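Side-chain contacts in TerD domain-containing protein (Streptomyces coelicolor A3, PDB 2QZ7), which is of unknown function but belongs to the TerD family, whose namesake is a tellurium-resistance protein, and carries bound sodium ions in its crystal structure: residues A[60-65]-A[70-75]; A[129-134]-A[139-144]; A[111-116]-A[120-125]; A[171-176]-A[186-191]; A[159-162]-A[166-169]. All blocks are in the same frame, centred on the assembly; numbering follows the deposited sequence.

Interaction 1. Residues A[60-65]-A[70-75]; sequences PVYVVQ and SPDGTI
Tyr62 and Pro71 meet ring to ring in a CH-pi contact: Pro71 CD stands over the centre of the phenol ring, 3.4 Å from the ring centroid and 11° off its normal. Proline suits this place because CD, bonded to the backbone nitrogen, is a polarised methylene, and the rigid ring holds the second position of the type I turn from Ser70 to Gly73, where its fixed phi fits. The apolar part continues with Val64 CG1 against Ile75 CG2 at 3.8 Å, while Val64 CG2 packs against Ser70 CB. The polar part lies at the far end of the tyrosine, where Tyr62 OH donates a very short bond of 2.5 Å to Asp72 OD2, ring and carboxylate planes being 80° apart. With CG held between backbone N and carbonyl carbon (chi1 50°), Asp72 turns OD1 back on its own loop, taking Thr74 N at 2.9 Å in an Asx turn and Thr74 OG1 at 2.6 Å, both from the same face of the carboxylate. Strand 62-64 is an outermost strand of one sheet, bonded to strand 44-52, and the loop leads to strand 75-77 of the other; Val64 and Ile75 both rest on Met93 of strand 91-95.

Interaction 2. Residues A[129-134]-A[139-144]; sequences GVVVAE and LLTDGF
Val132 and Leu139-Leu140 form a classic beta bulge in the antiparallel hairpin of strands 129-134 and 137-142. Val132 O accepts two backbone donors, Leu139 N at 2.6 Å and Leu140 N at 3.1 Å. Val132 N gives its hydrogen to Leu140 O at 2.7 Å, so both polar backbone atoms of Val132 are engaged. Regular pairing then resumes: Val130 N bonds to Asp142 O at 2.9 Å and Asp142 N returns to Val130 O at 3.0 Å. Between these rungs, Val131 and Thr141 form a non-hydrogen-bonded pair whose side chains lie side by side; the backbone of Val131 instead bonds to Arg29 of strand 26-31. Three CA-H...O contacts supplement the ladder, among them Gly129 CA to Asp142 O at 3.3 Å.

Beyond the strand, Asp142 OD1 accepts Phe144 N at 2.8 Å in an Asx turn, and OD2 has its own partner in a salt bridge to Arg146. The turn probably helps to place the Phe144 ring by Val130, where CZ meets CG1 at 3.8 Å, the side chains crossing at about a right angle. Val130, Val132 and Leu140 present branched hydrocarbon to the interior, against Val155, Phe158 and Phe168 of the other sheet. Glu134 OE1 forms a salt bridge with Arg137, and OE2 accepts a hydrogen bond from Lys24 N. The chemistry thus divides: main-chain polarity is spent within the sheet, the face of Val130, Val132 and Leu140 serves the interior, and the carboxylates of Glu134, near the connecting turn, and Asp142, where the second strand ends, are taken up by separate partners.

Interaction 3. Residues A[111-116]-A[120-125]; sequences VAIHQD and KTFDDV. With NA (sodium ion), chain E; EDO (1,2-ethanediol), chain F.
The Phe122 ring carries Ile113 CD1 over the centre of one face, in a CH-pi contact 3.8 Å from the centroid and 8° off the normal, and meets Val111 O in plane at its edge, CZ to O 3.5 Å. Phe122 lies in the loop that leaves strand 104-113, in a fold of two five-stranded antiparallel sheets, and turns back along the strand's end. At the edge of the His114 ring, ND1 shares a hydrogen bond with O1 of an ethanediol, probably from the crystallisation liquor, while NE2 is hydrogen-bonded to Asp45. A further flat group is the Gln115 amide, well suited to matching a peptide because it offers a donor and an acceptor together. OE1 takes Lys120 N and NE2 gives to Lys120 O, both at 2.8 Å, the latter bond lying on a lone pair in the carbonyl plane. A bend at chi2 (-59°) folds the side chain back, and NE2 also reaches Ile113 O, coming from above that carbonyl plane. Three bonds therefore fix the rotation of the amide.

Val111 CG1 adds an apolar touch on Phe122 CE1, and the ring also stacks with that of Phe144. Beta-branched residues suit the strand here: Ile113 sends CD1 to the phenylalanine while CG2 rests on the aliphatic chain of Lys120, 3.6 Å from its CD. The loop ends in a sodium site, completed by Thr128 and a water, in which Phe122 O lies 2.1 Å from the ion and Val125 O 2.4 Å.

Interaction 4. Residues A[171-176]-A[186-191]; sequences AVRGFD and MGSAPR
Arg173 lays its guanidinium between Pro190 and Phe175. Pro190 lies over one face, with CA offset toward the rim and CG 3.8 Å from NH1; over the opposite face, also toward the rim, is CZ of Phe175, a residue of the same strand. The arginine and proline side chains cross obliquely. A flat guanidinium accepts such neighbours on its faces while its N-H groups point outward in the plane; Arg173 NH1 donates to Ser188 O at 3.2 Å with an angle of 153° at the hydrogen, the oxygen sitting 17° out of the guanidinium plane. It is a rather long bond, probably strengthened by the positive charge. The reach comes from an extended chain, with CG anti to the backbone N (chi1 175°) and no bend through to NE.

Phe175 makes the second approach, its CZ coming obliquely to the backbone CA of Met186 at 4.0 Å. Met186, a selenomethionine in this crystal, points its CB away from strand 171-175, and its long flexible chain packs on Ile47, Thr49 and Tyr51 of strand 44-52. Ser188 OG is turned back to Glu185 O at the end of the helix. The contact thus ties the last part of strand 166-175, an outermost strand of its sheet, to the tail that follows helix 179-185; Phe182 of that helix meets the Phe175 ring edge-to-face, and Thr154 of strand 152-160 touches Arg173, Phe175 and Met186.

Interaction 5. Residues A[159-162]-A[166-169]; sequences TRNA and WEFR
The same torsion in Arg160 and Trp166, CG anti to the carbonyl carbon (chi1 -63° and -67°), sends both side chains over one face of a beta hairpin, strands 152-160 and 166-175, and their cross-strand pairing brings them together. They form a non-hydrogen-bonded antiparallel pair with CA atoms 4.4 Å apart. The arginine then runs extended from CG to NE over the indole: CG stands above the six-membered ring, 3.6 Å from its centroid in a CH-pi contact. Farther out, the guanidinium plane is inclined 50° to the ring, so its face meets the indole at CZ2 instead of lying flat on it. Tryptophan suits this place by giving a broad surface to both the methylenes and the charged end. Its NE1 and Arg160 NH1 are both donors and do not bond; the guanidinium is held by the carbonyl oxygens of Ile104, Ser101 and Gly164. Leu97 and Leu100 also touch the indole.

On the other face of the hairpin lie the side chains of Thr159 and the exposed Glu167. This neighbouring pair supplies the main-chain bonds: Thr159 N to Glu167 O at 3.1 Å, and Glu167 N to Thr159 O at 2.8 Å.

Interaction 3 is the buried contact, interaction 5 lies at the surface, and interactions 1, 2 and 4 fall between. Interactions 4 and 5 share strand 166-175, and each turns on an arginine: Arg173 of that strand bonds to a tail carbonyl, and Arg160 of the neighbouring strand lies over an indole. Interactions 2 and 5 are hairpins of different sheets, and they touch where Phe168 meets Leu139 and Leu140. Interactions 2 and 3 join through packing of Phe144 on Phe122, close to a sodium ion. Side-chain hydrogen bonds order the loops of interactions 1 and 3, whereas interaction 2 rests chiefly on backbone pairing and interaction 5 adds an arginine-indole contact to two backbone bonds.

Interaction 1. Residues A[60-65]-A[70-75]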
# COMPACT_ATOMS: atom_id res chain seq x y z
N PRO A 60 4.12 6.12 -12.30
CA PRO A 60 3.30 6.79 -11.32
C PRO A 60 3.25 8.29 -11.59
O PRO A 60 4.25 8.88 -12.01
CB PRO A 60 4.05 6.55 -9.99
CG PRO A 60 4.90 5.37 -10.21
CD PRO A 60 5.22 5.33 -11.68
N VAL A 61 2.10 8.92 -11.30
CA VAL A 61 1.99 10.38 -11.35
C VAL A 61 2.65 10.88 -10.06
O VAL A 61 3.43 11.84 -10.06
CB VAL A 61 0.51 10.86 -11.43
CG1 VAL A 61 0.43 12.39 -11.32
CG2 VAL A 61 -0.16 10.36 -12.80
N TYR A 62 2.39 10.19 -8.95
CA TYR A 62 3.19 10.47 -7.75
C TYR A 62 3.15 9.29 -6.80
O TYR A 62 2.31 8.41 -6.95
CB TYR A 62 2.70 11.77 -7.05
CG TYR A 62 1.25 11.81 -6.67
CD1 TYR A 62 0.79 11.14 -5.52
CD2 TYR A 62 0.31 12.54 -7.44
CE1 TYR A 62 -0.54 11.17 -5.14
CE2 TYR A 62 -1.04 12.56 -7.09
CZ TYR A 62 -1.46 11.89 -5.94
OH TYR A 62 -2.78 11.92 -5.58
N VAL A 63 4.05 9.30 -5.81
CA VAL A 63 4.18 8.25 -4.83
C VAL A 63 3.79 8.84 -3.48
O VAL A 63 4.11 10.02 -3.19
CB VAL A 63 5.68 7.70 -4.77
CG1 VAL A 63 5.90 6.66 -3.58
CG2 VAL A 63 6.10 7.12 -6.16
N VAL A 64 3.05 8.06 -2.67
CA VAL A 64 2.63 8.54 -1.36
C VAL A 64 3.16 7.53 -0.33
O VAL A 64 3.00 6.32 -0.49
CB VAL A 64 1.06 8.69 -1.19
CG1 VAL A 64 0.70 9.28 0.20
CG2 VAL A 64 0.42 9.58 -2.30
N GLN A 65 3.81 8.04 0.71
CA GLN A 65 4.32 7.20 1.82
C GLN A 65 4.66 8.13 2.99
O GLN A 65 4.40 9.32 2.89
CB GLN A 65 5.54 6.34 1.41
CG GLN A 65 6.75 7.12 0.94
CD GLN A 65 7.84 6.25 0.34
OE1 GLN A 65 7.57 5.20 -0.20
NE2 GLN A 65 9.08 6.72 0.40
N SER A 70 0.90 13.33 -0.73
CA SER A 70 0.26 13.55 -2.03
C SER A 70 0.32 15.06 -2.36
O SER A 70 0.17 15.88 -1.46
CB SER A 70 -1.18 13.06 -1.98
OG SER A 70 -1.94 13.89 -1.12
N PRO A 71 0.63 15.43 -3.61
CA PRO A 71 0.74 16.87 -3.87
C PRO A 71 -0.60 17.61 -3.88
O PRO A 71 -0.64 18.82 -3.84
CB PRO A 71 1.40 16.93 -5.27
CG PRO A 71 1.12 15.65 -5.91
CD PRO A 71 0.99 14.62 -4.78
N ASP A 72 -1.69 16.85 -3.91
CA ASP A 72 -3.01 17.39 -4.14
C ASP A 72 -3.77 17.41 -2.83
O ASP A 72 -4.90 17.88 -2.78
CB ASP A 72 -3.74 16.53 -5.20
CG ASP A 72 -3.69 15.03 -4.88
OD1 ASP A 72 -3.64 14.67 -3.69
OD2 ASP A 72 -3.71 14.19 -5.82
N GLY A 73 -3.15 16.88 -1.76
CA GLY A 73 -3.77 16.84 -0.43
C GLY A 73 -4.91 15.84 -0.24
O GLY A 73 -5.63 15.90 0.74
N THR A 74 -5.07 14.92 -1.17
CA THR A 74 -6.24 14.03 -1.14
C THR A 74 -6.00 12.75 -0.37
O THR A 74 -6.95 11.99 -0.15
CB THR A 74 -6.65 13.63 -2.54
OG1 THR A 74 -5.55 12.93 -3.14
CG2 THR A 74 -7.00 14.87 -3.34
N ILE A 75 -4.72 12.51 -0.02
CA ILE A 75 -4.29 11.35 0.75
C ILE A 75 -3.50 11.78 2.01
O ILE A 75 -2.65 12.68 1.94
CB ILE A 75 -3.47 10.38 -0.13
CG1 ILE A 75 -4.30 10.04 -1.38
CG2 ILE A 75 -3.10 9.10 0.64
CD1 ILE A 75 -3.53 9.46 -2.58

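Interaction 2. Residues A[129-134]-A[139-144]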
# COMPACT_ATOMS: atom_id res chain seq x y z
N GLY A 129 -0.24 -7.55 9.28
CA GLY A 129 -1.65 -7.51 8.85
C GLY A 129 -2.06 -6.19 8.24
O GLY A 129 -1.56 -5.12 8.62
N VAL A 130 -2.99 -6.24 7.31
CA VAL A 130 -3.53 -5.05 6.68
C VAL A 130 -5.06 -5.15 6.62
O VAL A 130 -5.63 -6.24 6.51
CB VAL A 130 -2.87 -4.84 5.26
CG1 VAL A 130 -3.30 -5.93 4.23
CG2 VAL A 130 -3.10 -3.43 4.73
N VAL A 131 -5.73 -4.01 6.74
CA VAL A 131 -7.17 -3.94 6.53
C VAL A 131 -7.48 -2.75 5.63
O VAL A 131 -7.02 -1.63 5.89
CB VAL A 131 -7.96 -3.80 7.90
CG1 VAL A 131 -9.48 -3.62 7.66
CG2 VAL A 131 -7.71 -5.02 8.81
N VAL A 132 -8.25 -3.02 4.56
CA VAL A 132 -8.71 -2.01 3.64
C VAL A 132 -10.22 -1.83 3.86
O VAL A 132 -10.97 -2.81 3.84
CB VAL A 132 -8.40 -2.45 2.18
CG1 VAL A 132 -8.88 -1.42 1.16
CG2 VAL A 132 -6.91 -2.70 2.05
N ALA A 133 -10.67 -0.61 4.08
CA ALA A 133 -12.11 -0.40 4.37
C ALA A 133 -12.63 0.89 3.78
O ALA A 133 -11.86 1.82 3.57
CB ALA A 133 -12.34 -0.39 5.85
N GLU A 134 -13.95 0.94 3.55
CA GLU A 134 -14.62 2.21 3.34
C GLU A 134 -15.46 2.52 4.59
O GLU A 134 -16.55 1.96 4.77
CB GLU A 134 -15.51 2.22 2.08
CG GLU A 134 -16.00 3.65 1.79
CD GLU A 134 -17.11 3.80 0.73
OE1 GLU A 134 -17.88 2.84 0.45
OE2 GLU A 134 -17.23 4.96 0.24
N LEU A 139 -13.24 -3.99 3.18
CA LEU A 139 -12.97 -4.40 1.78
C LEU A 139 -12.02 -5.58 1.70
O LEU A 139 -12.25 -6.53 0.97
CB LEU A 139 -12.45 -3.21 0.95
CG LEU A 139 -13.42 -2.04 0.76
CD1 LEU A 139 -12.74 -0.91 -0.02
CD2 LEU A 139 -14.70 -2.48 0.05
N LEU A 140 -10.98 -5.56 2.52
CA LEU A 140 -9.99 -6.61 2.53
C LEU A 140 -9.35 -6.67 3.91
O LEU A 140 -9.08 -5.62 4.47
CB LEU A 140 -8.91 -6.32 1.47
CG LEU A 140 -7.63 -7.17 1.45
CD1 LEU A 140 -7.90 -8.62 1.05
CD2 LEU A 140 -6.63 -6.56 0.53
N THR A 141 -9.15 -7.89 4.44
CA THR A 141 -8.21 -8.17 5.57
C THR A 141 -7.22 -9.23 5.09
O THR A 141 -7.64 -10.25 4.53
CB THR A 141 -8.96 -8.71 6.83
OG1 THR A 141 -9.92 -7.75 7.26
CG2 THR A 141 -7.99 -8.99 8.00
N ASP A 142 -5.93 -9.02 5.32
CA ASP A 142 -4.89 -9.98 4.91
C ASP A 142 -3.69 -10.05 5.86
O ASP A 142 -3.25 -9.03 6.39
CB ASP A 142 -4.35 -9.58 3.54
CG ASP A 142 -3.94 -10.77 2.71
OD1 ASP A 142 -2.74 -11.11 2.69
OD2 ASP A 142 -4.84 -11.36 2.07
N GLY A 143 -3.12 -11.24 6.02
CA GLY A 143 -1.91 -11.43 6.80
C GLY A 143 -0.66 -11.70 5.99
O GLY A 143 0.37 -12.13 6.54
N PHE A 144 -0.76 -11.50 4.67
CA PHE A 144 0.37 -11.66 3.73
C PHE A 144 0.89 -13.09 3.59
O PHE A 144 2.04 -13.31 3.16
CB PHE A 144 1.52 -10.70 4.05
CG PHE A 144 1.13 -9.22 4.09
CD1 PHE A 144 1.11 -8.46 2.92
CD2 PHE A 144 0.80 -8.62 5.30
CE1 PHE A 144 0.77 -7.10 2.94
CE2 PHE A 144 0.45 -7.26 5.35
CZ PHE A 144 0.45 -6.50 4.17

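Interaction 3. Residues A[111-116]-A[120-125]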
# COMPACT_ATOMS: atom_id res chain seq x y z
N VAL A 111 2.41 -2.60 0.53
CA VAL A 111 3.21 -2.55 1.73
C VAL A 111 4.59 -3.04 1.36
O VAL A 111 4.77 -4.08 0.71
CB VAL A 111 2.58 -3.38 2.88
CG1 VAL A 111 3.54 -3.51 4.10
CG2 VAL A 111 1.22 -2.77 3.35
N ALA A 112 5.59 -2.26 1.76
CA ALA A 112 6.99 -2.61 1.51
C ALA A 112 7.80 -2.78 2.81
O ALA A 112 7.64 -2.00 3.75
CB ALA A 112 7.65 -1.57 0.59
N ILE A 113 8.68 -3.78 2.83
CA ILE A 113 9.60 -3.99 3.95
C ILE A 113 10.94 -3.39 3.59
O ILE A 113 11.47 -3.66 2.50
CB ILE A 113 9.76 -5.52 4.29
CG1 ILE A 113 8.36 -6.15 4.49
CG2 ILE A 113 10.65 -5.73 5.52
CD1 ILE A 113 8.38 -7.68 4.44
N HIS A 114 11.51 -2.59 4.48
CA HIS A 114 12.90 -2.11 4.29
C HIS A 114 13.93 -3.23 4.29
O HIS A 114 13.85 -4.21 5.06
CB HIS A 114 13.25 -0.95 5.22
CG HIS A 114 12.47 0.29 4.87
ND1 HIS A 114 13.06 1.43 4.39
CD2 HIS A 114 11.14 0.54 4.90
CE1 HIS A 114 12.14 2.35 4.17
NE2 HIS A 114 10.96 1.82 4.46
N GLN A 115 14.90 -3.09 3.39
CA GLN A 115 15.82 -4.17 3.10
C GLN A 115 17.25 -3.86 3.53
O GLN A 115 18.15 -4.65 3.29
CB GLN A 115 15.78 -4.49 1.59
CG GLN A 115 14.46 -5.03 1.09
CD GLN A 115 14.04 -6.33 1.78
OE1 GLN A 115 14.75 -7.32 1.74
NE2 GLN A 115 12.83 -6.33 2.36
N ASP A 116 17.44 -2.72 4.19
CA ASP A 116 18.79 -2.22 4.49
C ASP A 116 19.52 -2.95 5.60
O ASP A 116 20.73 -2.78 5.78
CB ASP A 116 18.78 -0.70 4.70
CG ASP A 116 17.70 -0.23 5.67
OD1 ASP A 116 16.63 -0.87 5.81
OD2 ASP A 116 17.94 0.81 6.31
N LYS A 120 14.68 -9.32 3.72
CA LYS A 120 13.62 -9.54 4.71
C LYS A 120 12.22 -9.61 4.06
O LYS A 120 11.82 -8.73 3.31
CB LYS A 120 13.70 -8.46 5.79
CG LYS A 120 12.80 -8.66 7.00
CD LYS A 120 12.75 -7.39 7.86
CE LYS A 120 14.02 -7.26 8.73
NZ LYS A 120 14.00 -5.99 9.56
N THR A 121 11.50 -10.70 4.35
CA THR A 121 10.20 -10.95 3.73
C THR A 121 9.08 -10.87 4.79
O THR A 121 9.35 -10.73 5.98
CB THR A 121 10.18 -12.32 3.06
OG1 THR A 121 10.21 -13.33 4.07
CG2 THR A 121 11.40 -12.52 2.11
N PHE A 122 7.83 -10.98 4.34
CA PHE A 122 6.65 -10.96 5.21
C PHE A 122 6.64 -12.13 6.19
O PHE A 122 6.07 -12.01 7.30
CB PHE A 122 5.35 -10.91 4.39
CG PHE A 122 5.10 -9.57 3.76
CD1 PHE A 122 4.53 -8.54 4.50
CD2 PHE A 122 5.45 -9.32 2.43
CE1 PHE A 122 4.32 -7.27 3.92
CE2 PHE A 122 5.25 -8.09 1.84
CZ PHE A 122 4.65 -7.04 2.59
N ASP A 123 7.26 -13.24 5.78
CA ASP A 123 7.41 -14.45 6.61
C ASP A 123 8.37 -14.25 7.78
O ASP A 123 8.22 -14.90 8.80
CB ASP A 123 7.87 -15.65 5.79
CG ASP A 123 7.53 -16.97 6.46
OD1 ASP A 123 6.34 -17.15 6.83
OD2 ASP A 123 8.44 -17.81 6.66
N ASP A 124 9.35 -13.35 7.61
CA ASP A 124 10.30 -12.95 8.66
C ASP A 124 9.72 -12.01 9.75
O ASP A 124 10.41 -11.73 10.73
CB ASP A 124 11.52 -12.26 8.04
CG ASP A 124 12.22 -13.13 7.01
OD1 ASP A 124 12.44 -14.33 7.27
OD2 ASP A 124 12.57 -12.60 5.93
N VAL A 125 8.50 -11.52 9.56
CA VAL A 125 7.94 -10.48 10.45
C VAL A 125 6.59 -10.96 11.01
O VAL A 125 5.66 -11.26 10.23
CB VAL A 125 7.74 -9.09 9.71
CG1 VAL A 125 7.34 -7.99 10.73
CG2 VAL A 125 9.00 -8.67 8.93
NA NA E . 4.29 -12.11 8.49
C1 EDO F . 15.89 1.20 2.30
O1 EDO F . 15.68 1.91 3.53
C2 EDO F . 15.35 -0.16 2.60
O2 EDO F . 15.49 -1.01 1.47
O HOH W 1 3.21 -13.07 6.83

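Interaction 4. Residues A[171-176]-A[186-191]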
# COMPACT_ATOMS: atom_id res chain seq x y z
N ALA A 171 -5.82 -6.89 -4.86
CA ALA A 171 -4.69 -7.05 -5.76
C ALA A 171 -3.46 -7.40 -4.94
O ALA A 171 -2.47 -6.64 -4.89
CB ALA A 171 -4.49 -5.79 -6.61
N VAL A 172 -3.52 -8.55 -4.27
CA VAL A 172 -2.41 -9.02 -3.44
C VAL A 172 -1.41 -9.75 -4.33
O VAL A 172 -1.69 -10.83 -4.83
CB VAL A 172 -2.91 -9.97 -2.31
CG1 VAL A 172 -1.72 -10.49 -1.45
CG2 VAL A 172 -3.94 -9.27 -1.45
N ARG A 173 -0.24 -9.16 -4.51
CA ARG A 173 0.77 -9.70 -5.43
C ARG A 173 2.13 -9.42 -4.82
O ARG A 173 2.39 -8.29 -4.39
CB ARG A 173 0.64 -9.02 -6.80
CG ARG A 173 1.70 -9.38 -7.89
CD ARG A 173 1.49 -8.44 -9.12
NE ARG A 173 2.59 -8.38 -10.09
CZ ARG A 173 2.82 -7.35 -10.92
NH1 ARG A 173 2.04 -6.27 -10.89
NH2 ARG A 173 3.83 -7.39 -11.80
N GLY A 174 2.99 -10.43 -4.76
CA GLY A 174 4.31 -10.25 -4.16
C GLY A 174 5.37 -9.71 -5.11
O GLY A 174 5.31 -9.96 -6.31
N PHE A 175 6.36 -8.99 -4.56
CA PHE A 175 7.50 -8.45 -5.33
C PHE A 175 8.79 -8.68 -4.54
O PHE A 175 8.74 -9.03 -3.34
CB PHE A 175 7.31 -6.93 -5.46
CG PHE A 175 6.19 -6.53 -6.38
CD1 PHE A 175 6.48 -6.01 -7.64
CD2 PHE A 175 4.86 -6.66 -5.99
CE1 PHE A 175 5.43 -5.63 -8.52
CE2 PHE A 175 3.80 -6.29 -6.84
CZ PHE A 175 4.09 -5.75 -8.09
N ASP A 176 9.94 -8.43 -5.17
CA ASP A 176 11.24 -8.77 -4.57
C ASP A 176 12.14 -7.56 -4.36
O ASP A 176 13.31 -7.68 -3.98
CB ASP A 176 11.96 -9.79 -5.44
CG ASP A 176 11.15 -11.06 -5.65
OD1 ASP A 176 10.74 -11.71 -4.64
OD2 ASP A 176 10.96 -11.40 -6.84
N MSE A 186 5.22 -1.25 -8.90
CA MSE A 186 3.99 -1.77 -8.28
C MSE A 186 2.76 -1.56 -9.19
O MSE A 186 1.78 -2.27 -9.03
CB MSE A 186 3.72 -1.12 -6.92
CG MSE A 186 3.36 0.34 -7.00
SE MSE A 186 3.35 1.24 -5.23
CE MSE A 186 1.99 0.19 -4.34
N GLY A 187 2.81 -0.59 -10.10
CA GLY A 187 1.67 -0.32 -11.00
C GLY A 187 1.75 -0.98 -12.35
O GLY A 187 0.82 -0.88 -13.17
N SER A 188 2.84 -1.69 -12.62
CA SER A 188 2.99 -2.25 -13.96
C SER A 188 2.00 -3.41 -14.17
O SER A 188 1.64 -4.12 -13.22
CB SER A 188 4.44 -2.70 -14.22
OG SER A 188 4.82 -3.63 -13.22
N ALA A 189 1.55 -3.55 -15.42
CA ALA A 189 0.70 -4.66 -15.84
C ALA A 189 1.29 -6.02 -15.41
O ALA A 189 2.43 -6.32 -15.78
CB ALA A 189 0.53 -4.60 -17.36
N PRO A 190 0.52 -6.84 -14.64
CA PRO A 190 0.97 -8.20 -14.29
C PRO A 190 1.06 -9.12 -15.51
O PRO A 190 0.67 -8.74 -16.62
CB PRO A 190 -0.12 -8.71 -13.31
CG PRO A 190 -0.89 -7.50 -12.90
CD PRO A 190 -0.81 -6.55 -14.07
N ARG A 191 1.59 -10.32 -15.33
CA ARG A 191 1.56 -11.29 -16.42
C ARG A 191 0.26 -12.12 -16.43
O ARG A 191 -0.16 -12.61 -15.37
CB ARG A 191 2.82 -12.16 -16.47
CG ARG A 191 3.70 -11.83 -17.68
CD ARG A 191 4.52 -13.03 -18.14
NE ARG A 191 5.64 -13.27 -17.23
CZ ARG A 191 6.14 -14.47 -16.94
NH1 ARG A 191 5.61 -15.57 -17.48
NH2 ARG A 191 7.15 -14.58 -16.09

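Interaction 5. Residues A[159-162]-A[166-169]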
# COMPACT_ATOMS: atom_id res chain seq x y z
N THR A 159 -9.87 1.88 -9.22
CA THR A 159 -9.97 2.35 -10.60
C THR A 159 -11.34 3.00 -10.80
O THR A 159 -12.31 2.63 -10.12
CB THR A 159 -9.76 1.21 -11.66
OG1 THR A 159 -10.70 0.17 -11.43
CG2 THR A 159 -8.37 0.62 -11.57
N ARG A 160 -11.41 3.97 -11.72
CA ARG A 160 -12.67 4.62 -12.08
C ARG A 160 -13.51 3.84 -13.13
O ARG A 160 -12.99 3.25 -14.09
CB ARG A 160 -12.44 6.03 -12.64
CG ARG A 160 -11.81 7.06 -11.69
CD ARG A 160 -11.74 8.43 -12.39
NE ARG A 160 -11.12 9.47 -11.56
CZ ARG A 160 -11.81 10.25 -10.73
NH1 ARG A 160 -13.12 10.08 -10.62
NH2 ARG A 160 -11.21 11.17 -9.99
N ASN A 161 -14.83 3.89 -12.93
CA ASN A 161 -15.81 3.45 -13.92
C ASN A 161 -15.82 4.27 -15.20
O ASN A 161 -15.11 5.27 -15.34
CB ASN A 161 -17.23 3.50 -13.32
CG ASN A 161 -17.69 2.14 -12.82
OD1 ASN A 161 -16.94 1.17 -12.89
ND2 ASN A 161 -18.92 2.06 -12.33
N ALA A 162 -16.64 3.82 -16.16
CA ALA A 162 -17.03 4.67 -17.27
C ALA A 162 -17.75 5.90 -16.71
O ALA A 162 -17.49 7.04 -17.13
CB ALA A 162 -17.90 3.91 -18.27
N TRP A 166 -15.31 5.22 -8.43
CA TRP A 166 -14.24 4.36 -7.94
C TRP A 166 -14.66 2.99 -7.46
O TRP A 166 -15.56 2.86 -6.64
CB TRP A 166 -13.49 5.06 -6.80
CG TRP A 166 -12.75 6.25 -7.27
CD1 TRP A 166 -13.18 7.53 -7.23
CD2 TRP A 166 -11.44 6.28 -7.89
NE1 TRP A 166 -12.22 8.37 -7.77
CE2 TRP A 166 -11.15 7.62 -8.19
CE3 TRP A 166 -10.49 5.29 -8.21
CZ2 TRP A 166 -9.97 8.01 -8.82
CZ3 TRP A 166 -9.31 5.67 -8.81
CH2 TRP A 166 -9.05 7.02 -9.11
N GLU A 167 -13.95 1.98 -7.94
CA GLU A 167 -14.17 0.60 -7.54
C GLU A 167 -12.92 -0.01 -6.96
O GLU A 167 -11.81 0.41 -7.27
CB GLU A 167 -14.72 -0.21 -8.72
CG GLU A 167 -16.08 0.26 -9.09
CD GLU A 167 -16.61 -0.30 -10.39
OE1 GLU A 167 -15.81 -0.77 -11.24
OE2 GLU A 167 -17.83 -0.26 -10.56
N PHE A 168 -13.11 -0.99 -6.08
CA PHE A 168 -12.03 -1.67 -5.41
C PHE A 168 -11.81 -3.03 -6.06
O PHE A 168 -12.75 -3.67 -6.51
CB PHE A 168 -12.36 -1.81 -3.91
CG PHE A 168 -11.70 -2.98 -3.24
CD1 PHE A 168 -10.40 -2.89 -2.76
CD2 PHE A 168 -12.41 -4.17 -3.06
CE1 PHE A 168 -9.82 -3.97 -2.11
CE2 PHE A 168 -11.82 -5.26 -2.42
CZ PHE A 168 -10.54 -5.16 -1.96
N ARG A 169 -10.56 -3.45 -6.12
CA ARG A 169 -10.25 -4.84 -6.41
C ARG A 169 -9.12 -5.27 -5.52
O ARG A 169 -8.17 -4.52 -5.31
CB ARG A 169 -9.92 -5.06 -7.88
CG ARG A 169 -11.16 -5.43 -8.62
CD ARG A 169 -11.01 -5.47 -10.07
NE ARG A 169 -10.65 -6.80 -10.57
CZ ARG A 169 -10.22 -7.01 -11.81
NH1 ARG A 169 -10.14 -5.98 -12.66
NH2 ARG A 169 -9.90 -8.23 -12.20